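Local coordinates for peroxisomal acyl-CoA oxidase 1A (Solanum lycopersicum, PDB 2FON), which probably oxidises acyl-CoA esters in peroxisomal fatty-acid beta-oxidation, using bound FAD as its cofactor, at residues 541-544 with 545-549. Residues are numbered along the deposited sequence; the frame is centred on the assembly and turned at random.
Sequences AAVA and HCQLI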
# COMPACT_ATOMS: atom_id res chain seq x y z
N ALA B 541 19.94 -11.21 -0.68
CA ALA B 541 20.64 -12.03 0.29
C ALA B 541 20.34 -11.61 1.75
O ALA B 541 19.86 -12.41 2.54
CB ALA B 541 22.12 -12.00 0.03
N ALA B 542 20.61 -10.35 2.08
CA ALA B 542 20.20 -9.79 3.39
C ALA B 542 18.76 -10.17 3.82
O ALA B 542 18.54 -10.56 5.00
CB ALA B 542 20.33 -8.34 3.38
N VAL B 543 17.79 -10.11 2.89
CA VAL B 543 16.43 -10.53 3.21
C VAL B 543 16.44 -11.97 3.64
O VAL B 543 15.98 -12.29 4.72
CB VAL B 543 15.33 -10.20 2.10
CG1 VAL B 543 13.93 -10.73 2.50
CG2 VAL B 543 15.22 -8.67 1.82
N ALA B 544 17.02 -12.84 2.83
CA ALA B 544 17.04 -14.28 3.13
C ALA B 544 17.58 -14.60 4.56
O ALA B 544 17.00 -15.41 5.31
CB ALA B 544 17.83 -15.04 2.05
N HIS B 545 18.67 -13.93 4.91
CA HIS B 545 19.27 -14.00 6.25
C HIS B 545 18.32 -13.56 7.35
O HIS B 545 18.18 -14.26 8.36
CB HIS B 545 20.58 -13.21 6.30
CG HIS B 545 21.14 -13.04 7.68
ND1 HIS B 545 21.73 -14.08 8.38
CD2 HIS B 545 21.22 -11.95 8.47
CE1 HIS B 545 22.14 -13.63 9.56
NE2 HIS B 545 21.83 -12.34 9.64
N CYS B 546 17.66 -12.42 7.16
CA CYS B 546 16.68 -11.97 8.13
C CYS B 546 15.52 -12.95 8.32
O CYS B 546 15.09 -13.22 9.44
CB CYS B 546 16.18 -10.57 7.79
SG CYS B 546 17.56 -9.33 7.87
N GLN B 547 15.03 -13.48 7.21
CA GLN B 547 13.97 -14.46 7.20
C GLN B 547 14.41 -15.65 8.01
O GLN B 547 13.60 -16.23 8.72
CB GLN B 547 13.67 -14.87 5.77
CG GLN B 547 12.80 -13.82 5.07
CD GLN B 547 12.55 -14.12 3.61
OE1 GLN B 547 13.36 -14.70 2.92
NE2 GLN B 547 11.44 -13.70 3.14
N LEU B 548 15.70 -15.97 7.93
CA LEU B 548 16.24 -17.10 8.63
C LEU B 548 16.27 -16.79 10.12
O LEU B 548 16.02 -17.64 10.96
CB LEU B 548 17.64 -17.47 8.09
CG LEU B 548 18.51 -18.30 9.04
CD1 LEU B 548 17.91 -19.67 9.28
CD2 LEU B 548 19.93 -18.45 8.57
N ILE B 549 16.61 -15.56 10.47
CA ILE B 549 16.62 -15.23 11.87
C ILE B 549 15.19 -15.42 12.41
O ILE B 549 15.01 -16.09 13.45
CB ILE B 549 17.18 -13.81 12.15
CG1 ILE B 549 18.64 -13.68 11.72
CG2 ILE B 549 17.13 -13.49 13.62
CD1 ILE B 549 19.09 -12.27 11.75
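The carbonyl oxygen of Val-543 receives the amide of Gln-547, N to O 2.9 Å, in an almost straight bond, and the side chain of Gln-547 then folds back over the same turn. Its CG stands beside its own backbone N (chi1 -79°) and the chain runs on extended, which carries the amide group back along the helix to Val-543. There the two side chains cross at a slant, CG1 of Val-543 lying 3.8 Å from CD of Gln-547 and about as close to NE2. OE1 lies 3.7 Å from Ala-544 CA and accepts a hydrogen bond from NH1 of Arg-509 on helix 499-521, which would restrain the rotation of this buried amide.

The residues on either side of Val-543 repeat the i to i+4 backbone bond. His-545 N bonds to Ala-541 O at 3.1 Å and Cys-546 N to Ala-542 O at 3.0 Å, whereas the bond from Leu-548 N to Ala-544 O is less straight (N-H...O angle 136°). CB of His-545 rests 3.6 Å from Ala-542 O. With CG anti to the backbone N (chi1 170°), its ring swings away from residues 541-544; ND1 is hydrogen-bonded to Tyr-476 OH, and CG1 of Ile-549 lies over one face, offset toward the rim.

Ala-542 and Cys-546 pack against Gln-450 of helix 446-462, and Val-543 and Cys-546 against Leu-402 of helix 389-417. Successive i to i+4 bonds and an i/i+4 side-chain pair mark an alpha-helix, here a buried one within the helical C-terminal region of an acyl-CoA oxidase.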